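Long-range contacts in importin-95 (Chaetomium thermophilum, PDB 4XRI), which probably carries protein cargo into the nucleus as a flexible importin-beta transport receptor and probably binds a small GTPase: residues L811-M816 against A855-T860; D720-I725 against G772-A777; A713-F718 against E765-A770. The protein carries 2 engineered substitutions. All coordinates share one frame; numbering follows the deposited sequence.

In the fold
All three contacts lie toward the C-terminal end of the HEAT-repeat solenoid, on the same side of the chain's centre. Contacts 2 and 3 join the same two helices, 711-725 and 754-780, and their centres are about 10 Å apart. Contact 3 takes the earlier turns and contact 2 the later ones. Contact 1 joins helices 809-825 and 855-872, further along the chain. Its centre is about 16 Å from that of contact 3 and about 18 Å from that of contact 2. Contacts 1 and 3 touch directly, with Met768 packed on Ala814 and Ser815. Contacts 1 and 2 do not touch; their nearest atoms are about 6 Å apart.

Contact 1 of 3, residues L811-M816 against A855-T860; sequences LMRASM and ARTIET
Arg813 and Thr857 mark the close approach of two helices, 811-816 and 855-860, whose axes come within 8.8 Å and run in similar directions, 31° apart. The Arg813 chain sets out with CG anti to the backbone N and then bends at chi3 (65°). This turns the edge of the guanidinium, with NH1, to the Thr857 hydroxyl; the chain crosses the Thr857 side chain at about a right angle. Arg813 NH1 donates to Thr857 OG1 at 2.8 Å, with an N-H...O angle of 155°. The hydroxyl sits in the guanidinium plane. Arg813 CD also rests 3.4 Å from Thr857 OG1. One turn on, the Thr860 methyl CG2 meets Arg813 O at 3.6 Å and Met816 CB at 3.7 Å. Thr860 OG1 turns back to its own helix and bonds Arg856 O at 2.7 Å. The end of Met816 leads on to Ala861 and Ala864, later in helix 855-872, and to helix 838-849. Replacing Arg813 with a leucine would probably leave Thr857 OG1 without its guanidinium donor, with the Glu809 bond still holding it. Arg813 NH2 and Arg856 NH2 are 5.3 Å apart, a like-charge pair that the nearby Glu809 carboxylate may ease. The buried Thr857 hydroxyl is thus held between an arginine donor and the Glu809 carboxylate, which probably fixes its rotation, while Thr860 adds methyl packing.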
loop_
_atom_site.group_PDB
_atom_site.type_symbol
_atom_site.label_atom_id
_atom_site.label_comp_id
_atom_site.label_asym_id
_atom_site.label_seq_id
_atom_site.Cartn_x
_atom_site.Cartn_y
_atom_site.Cartn_z
ATOM N N LEU A 811 -4.928 21.704 0.801
ATOM C CA LEU A 811 -4.525 22.651 -0.233
ATOM C C LEU A 811 -5.519 23.803 -0.338
ATOM O O LEU A 811 -5.128 24.965 -0.464
ATOM C CB LEU A 811 -4.392 21.947 -1.583
ATOM C CG LEU A 811 -4.039 22.834 -2.779
ATOM C CD1 LEU A 811 -2.772 23.630 -2.505
ATOM C CD2 LEU A 811 -3.889 21.997 -4.043
ATOM N N MET A 812 -6.806 23.477 -0.272
ATOM C CA MET A 812 -7.847 24.494 -0.347
ATOM C C MET A 812 -7.853 25.349 0.914
ATOM O O MET A 812 -8.069 26.557 0.850
ATOM C CB MET A 812 -9.218 23.852 -0.566
ATOM C CG MET A 812 -9.298 22.988 -1.817
ATOM S SD MET A 812 -8.596 23.777 -3.282
ATOM C CE MET A 812 -9.747 25.125 -3.542
ATOM N N ARG A 813 -7.610 24.716 2.057
ATOM C CA ARG A 813 -7.516 25.442 3.319
ATOM C C ARG A 813 -6.362 26.440 3.280
ATOM O O ARG A 813 -6.539 27.622 3.582
ATOM C CB ARG A 813 -7.340 24.473 4.491
ATOM C CG ARG A 813 -7.241 25.161 5.846
ATOM C CD ARG A 813 -7.397 24.182 6.999
ATOM N NE ARG A 813 -6.315 23.202 7.054
ATOM C CZ ARG A 813 -6.432 21.930 6.689
ATOM N NH1 ARG A 813 -7.592 21.470 6.238
ATOM N NH2 ARG A 813 -5.391 21.115 6.779
ATOM N N ALA A 814 -5.185 25.953 2.894
ATOM C CA ALA A 814 -3.993 26.789 2.782
ATOM C C ALA A 814 -4.202 27.940 1.804
ATOM O O ALA A 814 -3.705 29.048 2.015
ATOM C CB ALA A 814 -2.800 25.950 2.355
ATOM N N SER A 815 -4.942 27.666 0.734
ATOM C CA SER A 815 -5.244 28.674 -0.277
ATOM C C SER A 815 -6.121 29.778 0.299
ATOM O O SER A 815 -5.856 30.964 0.094
ATOM C CB SER A 815 -5.930 28.035 -1.484
ATOM O OG SER A 815 -5.094 27.062 -2.084
ATOM N N MET A 816 -7.169 29.376 1.014
ATOM C CA MET A 816 -8.035 30.317 1.715
ATOM C C MET A 816 -7.213 31.172 2.669
ATOM O O MET A 816 -7.402 32.386 2.750
ATOM C CB MET A 816 -9.141 29.582 2.485
ATOM C CG MET A 816 -10.111 28.776 1.631
ATOM S SD MET A 816 -11.159 29.768 0.549
ATOM C CE MET A 816 -10.261 29.677 -0.998
ATOM N N ALA A 855 -13.925 21.516 9.978
ATOM C CA ALA A 855 -14.322 22.801 10.544
ATOM C C ALA A 855 -13.246 23.868 10.363
ATOM O O ALA A 855 -13.560 25.030 10.109
ATOM C CB ALA A 855 -14.663 22.644 12.016
ATOM N N ARG A 856 -11.983 23.469 10.501
ATOM C CA ARG A 856 -10.856 24.378 10.290
ATOM C C ARG A 856 -10.946 25.041 8.922
ATOM O O ARG A 856 -10.875 26.264 8.799
ATOM C CB ARG A 856 -9.521 23.636 10.401
ATOM C CG ARG A 856 -9.218 23.010 11.746
ATOM C CD ARG A 856 -7.936 22.193 11.646
ATOM N NE ARG A 856 -7.539 21.586 12.911
ATOM C CZ ARG A 856 -6.506 20.758 13.043
ATOM N NH1 ARG A 856 -6.210 20.247 14.230
ATOM N NH2 ARG A 856 -5.773 20.437 11.985
ATOM N N THR A 857 -11.104 24.206 7.902
ATOM C CA THR A 857 -11.126 24.647 6.514
ATOM C C THR A 857 -12.284 25.596 6.225
ATOM O O THR A 857 -12.097 26.651 5.615
ATOM C CB THR A 857 -11.222 23.443 5.560
ATOM O OG1 THR A 857 -10.177 22.507 5.858
ATOM C CG2 THR A 857 -11.100 23.894 4.114
ATOM N N ILE A 858 -13.477 25.215 6.668
ATOM C CA ILE A 858 -14.676 26.007 6.428
ATOM C C ILE A 858 -14.593 27.354 7.145
ATOM O O ILE A 858 -15.030 28.378 6.617
ATOM C CB ILE A 858 -15.939 25.248 6.874
ATOM C CG1 ILE A 858 -16.081 23.952 6.074
ATOM C CG2 ILE A 858 -17.182 26.107 6.696
ATOM C CD1 ILE A 858 -17.185 23.043 6.565
ATOM N N GLU A 859 -14.013 27.353 8.342
ATOM C CA GLU A 859 -13.794 28.593 9.080
ATOM C C GLU A 859 -12.777 29.477 8.368
ATOM O O GLU A 859 -12.937 30.697 8.303
ATOM C CB GLU A 859 -13.326 28.300 10.504
ATOM C CG GLU A 859 -14.421 27.796 11.422
ATOM C CD GLU A 859 -13.881 27.308 12.750
ATOM O OE1 GLU A 859 -12.643 27.204 12.886
ATOM O OE2 GLU A 859 -14.692 27.028 13.658
ATOM N N THR A 860 -11.729 28.855 7.839
ATOM C CA THR A 860 -10.706 29.575 7.092
ATOM C C THR A 860 -11.303 30.173 5.825
ATOM O O THR A 860 -10.946 31.277 5.412
ATOM C CB THR A 860 -9.524 28.659 6.719
ATOM O OG1 THR A 860 -9.049 27.984 7.889
ATOM C CG2 THR A 860 -8.389 29.467 6.108
#

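Contact 2 of 3, residues D720-I725 against G772-A777; sequences DIASAI and GGIIGA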
loop_
_atom_site.group_PDB
_atom_site.type_symbol
_atom_site.label_atom_id
_atom_site.label_comp_id
_atom_site.label_asym_id
_atom_site.label_seq_id
_atom_site.Cartn_x
_atom_site.Cartn_y
_atom_site.Cartn_z
ATOM N N ASP A 720 7.501 27.909 7.743
ATOM C CA ASP A 720 7.728 27.903 9.186
ATOM C C ASP A 720 8.911 28.780 9.588
ATOM O O ASP A 720 8.857 29.481 10.602
ATOM C CB ASP A 720 7.953 26.474 9.682
ATOM C CG ASP A 720 6.723 25.603 9.521
ATOM O OD1 ASP A 720 5.610 26.088 9.807
ATOM O OD2 ASP A 720 6.867 24.435 9.109
ATOM N N ILE A 721 9.974 28.740 8.790
ATOM C CA ILE A 721 11.157 29.550 9.052
ATOM C C ILE A 721 10.830 31.036 8.924
ATOM O O ILE A 721 11.253 31.852 9.748
ATOM C CB ILE A 721 12.308 29.185 8.097
ATOM C CG1 ILE A 721 12.873 27.811 8.460
ATOM C CG2 ILE A 721 13.410 30.235 8.149
ATOM C CD1 ILE A 721 13.906 27.301 7.483
ATOM N N ALA A 722 10.062 31.375 7.891
ATOM C CA ALA A 722 9.634 32.752 7.659
ATOM C C ALA A 722 8.867 33.295 8.861
ATOM O O ALA A 722 9.078 34.431 9.287
ATOM C CB ALA A 722 8.778 32.839 6.401
ATOM N N SER A 723 7.968 32.475 9.397
ATOM C CA SER A 723 7.193 32.846 10.577
ATOM C C SER A 723 8.091 33.065 11.787
ATOM O O SER A 723 7.856 33.965 12.595
ATOM C CB SER A 723 6.151 31.770 10.900
ATOM O OG SER A 723 5.061 31.825 10.001
ATOM N N ALA A 724 9.123 32.239 11.903
ATOM C CA ALA A 724 10.008 32.280 13.057
ATOM C C ALA A 724 10.936 33.492 13.048
ATOM O O ALA A 724 11.201 34.080 14.097
ATOM C CB ALA A 724 10.827 30.995 13.133
ATOM N N ILE A 725 11.432 33.868 11.873
ATOM C CA ILE A 725 12.472 34.888 11.795
ATOM C C ILE A 725 11.985 36.235 11.260
ATOM O O ILE A 725 12.752 37.195 11.215
ATOM C CB ILE A 725 13.642 34.409 10.920
ATOM C CG1 ILE A 725 13.266 34.438 9.437
ATOM C CG2 ILE A 725 14.070 33.010 11.332
ATOM C CD1 ILE A 725 14.399 34.019 8.524
ATOM N N GLY A 772 2.268 31.689 2.670
ATOM C CA GLY A 772 1.556 32.075 3.875
ATOM C C GLY A 772 2.469 32.571 4.982
ATOM O O GLY A 772 2.211 33.606 5.590
ATOM N N GLY A 773 3.544 31.836 5.241
ATOM C CA GLY A 773 4.513 32.233 6.246
ATOM C C GLY A 773 5.276 33.477 5.832
ATOM O O GLY A 773 5.578 34.338 6.659
ATOM N N ILE A 774 5.583 33.573 4.542
ATOM C CA ILE A 774 6.322 34.707 4.004
ATOM C C ILE A 774 5.510 36.001 4.080
ATOM O O ILE A 774 6.020 37.039 4.514
ATOM C CB ILE A 774 6.743 34.450 2.544
ATOM C CG1 ILE A 774 7.834 33.378 2.489
ATOM C CG2 ILE A 774 7.233 35.732 1.901
ATOM C CD1 ILE A 774 8.156 32.899 1.085
ATOM N N ILE A 775 4.245 35.934 3.667
ATOM C CA ILE A 775 3.355 37.094 3.723
ATOM C C ILE A 775 3.251 37.624 5.150
ATOM O O ILE A 775 3.337 38.827 5.386
ATOM C CB ILE A 775 1.943 36.757 3.197
ATOM C CG1 ILE A 775 1.998 36.411 1.709
ATOM C CG2 ILE A 775 0.995 37.924 3.418
ATOM C CD1 ILE A 775 0.776 35.666 1.221
ATOM N N GLY A 776 3.087 36.709 6.098
ATOM C CA GLY A 776 3.030 37.059 7.505
ATOM C C GLY A 776 4.319 37.685 8.004
ATOM O O GLY A 776 4.295 38.633 8.790
ATOM N N ALA A 777 5.448 37.152 7.549
ATOM C CA ALA A 777 6.758 37.655 7.957
ATOM C C ALA A 777 6.986 39.077 7.454
ATOM O O ALA A 777 7.493 39.932 8.181
ATOM C CB ALA A 777 7.862 36.736 7.455
HETATM O O HOH W 1 4.354 34.375 9.134
#
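Gly773 O is gripped twice, by a water that links it to Ser723 and by the backbone of its own helix. The water donates to Gly773 O at 2.8 Å. The helical bond from Ala777 N reaches Gly773 O at 3.0 Å. The water also bonds Ser723 OG, again at 2.8 Å. The serine has OG beside its backbone N and anti to the carbonyl carbon (chi1 -75°), which holds the hydroxyl near the Gly773 backbone. A weak hydrogen bond to Gly719 O ties it back to its own helix.

The rest of the contact is made by methyls, on backbone and on each other, with one isoleucine beside them. Ala722 points toward helix 772-777. Ala722 CB lies 3.5 Å from Gly773 O, against the peptide that joins Gly773 to Ile774. In return, Ala777 CB comes up to Ala722 O at 3.2 Å. Ala722 CB and Ala777 CB are 4.1 Å apart. Ile774 adds the flank of its CG1 to Ala722 CB, while the Ile774 side chain also packs on Leu733, Val736 and Leu740 of helix 730-743. Phe729 touches both Ala722 and Ile774.

Glycine and alanine at the interface let the helix axes approach to 7.4 Å, and they run only 16° from parallel. Nearly parallel stacking of like helices along a layer is characteristic of the HEAT-repeat solenoid; the short axis distance goes with the small residues here. Beyond the interface, Asp720 faces away and forms a salt bridge with Arg680. Between segments 720-725 and 772-777 the polar link is through water, and direct contact is largely by methyls on backbone. Cohesion here therefore probably depends on close fit more than on direct polar bonds.

Contact 3 of 3, residues A713-F718 against E765-A770; sequences AILQCF and EGIMDA
Leu715 turns CG anti to its carbonyl carbon (chi1 -58°), and Ile767 does the same with CG1, so that the two branched chains lie side by side and point the same way. Leu715 CD1 meets Ile767 CG1 at 3.5 Å. Gln716 takes the other course, with CG anti to the backbone N (chi1 173°) and the chain extended beyond. That carries its amide out alongside Asp769, at the partly exposed border of the contact.

There a water bridges the two side chains. It donates to Gln716 OE1 at 2.6 Å and to Asp769 OD2 at 2.8 Å. The amide and carboxylate planes stand 87° apart, nearly perpendicular.

The helices are close to parallel, with one other helix, 730-743, between them in the chain. This is the repeating arrangement of a HEAT solenoid, in which like helices stack along a layer. Helix 730-743 packs across the pair, its Ala743 touching both Leu715 and Ile767.

Gly766 is the point of nearest backbone approach, its CA 4.4 Å from that of Gln716. With no side chain there, Leu715 CB can settle on the peptide and lie 3.6 Å from Gly766 O. The axes come within 6.9 Å. One turn later Ala770 CB presses on Leu715 O at 3.3 Å. Ala770 CB also touches Phe718 CB at 4.3 Å, while the phenyl ring leads away to Met694 and Leu698 of helix 690-701.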
loop_
_atom_site.group_PDB
_atom_site.type_symbol
_atom_site.label_atom_id
_atom_site.label_comp_id
_atom_site.label_asym_id
_atom_site.label_seq_id
_atom_site.Cartn_x
_atom_site.Cartn_y
_atom_site.Cartn_z
ATOM N N ALA A 713 7.840 19.171 1.492
ATOM C CA ALA A 713 8.082 19.404 2.913
ATOM C C ALA A 713 9.073 20.548 3.123
ATOM O O ALA A 713 8.997 21.277 4.112
ATOM C CB ALA A 713 8.585 18.140 3.578
ATOM N N ILE A 714 10.003 20.700 2.185
ATOM C CA ILE A 714 11.002 21.765 2.257
ATOM C C ILE A 714 10.352 23.141 2.098
ATOM O O ILE A 714 10.725 24.104 2.774
ATOM C CB ILE A 714 12.094 21.576 1.182
ATOM C CG1 ILE A 714 13.016 20.418 1.566
ATOM C CG2 ILE A 714 12.909 22.845 0.993
ATOM C CD1 ILE A 714 14.038 20.079 0.504
ATOM N N LEU A 715 9.363 23.221 1.213
ATOM C CA LEU A 715 8.641 24.469 0.992
ATOM C C LEU A 715 7.787 24.821 2.201
ATOM O O LEU A 715 7.737 25.976 2.620
ATOM C CB LEU A 715 7.772 24.378 -0.260
ATOM C CG LEU A 715 8.527 24.047 -1.548
ATOM C CD1 LEU A 715 7.600 24.134 -2.743
ATOM C CD2 LEU A 715 9.738 24.959 -1.724
ATOM N N GLN A 716 7.117 23.813 2.757
ATOM C CA GLN A 716 6.363 23.983 3.996
ATOM C C GLN A 716 7.295 24.495 5.084
ATOM O O GLN A 716 6.931 25.354 5.888
ATOM C CB GLN A 716 5.709 22.666 4.431
ATOM C CG GLN A 716 5.051 22.732 5.797
ATOM C CD GLN A 716 4.604 21.367 6.303
ATOM O OE1 GLN A 716 4.227 20.486 5.527
ATOM N NE2 GLN A 716 4.650 21.190 7.617
ATOM N N CYS A 717 8.512 23.963 5.082
ATOM C CA CYS A 717 9.536 24.357 6.034
ATOM C C CYS A 717 9.926 25.827 5.872
ATOM O O CYS A 717 10.123 26.537 6.862
ATOM C CB CYS A 717 10.759 23.460 5.869
ATOM S SG CYS A 717 11.851 23.441 7.274
ATOM N N PHE A 718 10.036 26.272 4.621
ATOM C CA PHE A 718 10.297 27.680 4.317
ATOM C C PHE A 718 9.273 28.577 5.000
ATOM O O PHE A 718 9.608 29.634 5.526
ATOM C CB PHE A 718 10.276 27.936 2.804
ATOM C CG PHE A 718 11.494 27.433 2.081
ATOM C CD1 PHE A 718 12.674 27.180 2.761
ATOM C CD2 PHE A 718 11.458 27.224 0.712
ATOM C CE1 PHE A 718 13.792 26.721 2.086
ATOM C CE2 PHE A 718 12.570 26.767 0.033
ATOM C CZ PHE A 718 13.739 26.514 0.722
ATOM N N GLU A 765 0.569 22.362 -1.740
ATOM C CA GLU A 765 0.318 22.554 -0.316
ATOM C C GLU A 765 1.531 23.234 0.302
ATOM O O GLU A 765 1.404 24.199 1.057
ATOM C CB GLU A 765 0.040 21.222 0.388
ATOM C CG GLU A 765 -1.326 20.628 0.114
ATOM C CD GLU A 765 -1.536 19.317 0.849
ATOM O OE1 GLU A 765 -0.836 19.081 1.857
ATOM O OE2 GLU A 765 -2.394 18.520 0.415
ATOM N N GLY A 766 2.707 22.716 -0.040
ATOM C CA GLY A 766 3.966 23.261 0.426
ATOM C C GLY A 766 4.172 24.696 -0.013
ATOM O O GLY A 766 4.522 25.548 0.802
ATOM N N ILE A 767 3.949 24.964 -1.298
ATOM C CA ILE A 767 4.097 26.314 -1.836
ATOM C C ILE A 767 3.202 27.308 -1.106
ATOM O O ILE A 767 3.643 28.385 -0.706
ATOM C CB ILE A 767 3.756 26.383 -3.337
ATOM C CG1 ILE A 767 4.589 25.384 -4.140
ATOM C CG2 ILE A 767 3.981 27.792 -3.852
ATOM C CD1 ILE A 767 4.215 25.327 -5.608
ATOM N N MET A 768 1.941 26.928 -0.929
ATOM C CA MET A 768 0.962 27.795 -0.286
ATOM C C MET A 768 1.326 28.063 1.170
ATOM O O MET A 768 1.176 29.181 1.659
ATOM C CB MET A 768 -0.432 27.178 -0.378
ATOM C CG MET A 768 -1.557 28.192 -0.386
ATOM S SD MET A 768 -1.363 29.433 -1.674
ATOM C CE MET A 768 -1.179 28.405 -3.121
ATOM N N ASP A 769 1.812 27.033 1.855
ATOM C CA ASP A 769 2.302 27.190 3.220
ATOM C C ASP A 769 3.469 28.170 3.246
ATOM O O ASP A 769 3.554 29.023 4.129
ATOM C CB ASP A 769 2.730 25.843 3.810
ATOM C CG ASP A 769 1.558 24.909 4.045
ATOM O OD1 ASP A 769 0.404 25.385 4.067
ATOM O OD2 ASP A 769 1.795 23.697 4.219
ATOM N N ALA A 770 4.363 28.035 2.270
ATOM C CA ALA A 770 5.527 28.903 2.155
ATOM C C ALA A 770 5.103 30.357 1.999
ATOM O O ALA A 770 5.535 31.219 2.765
ATOM C CB ALA A 770 6.400 28.474 0.984
HETATM O O HOH W 2 2.549 21.052 3.588
#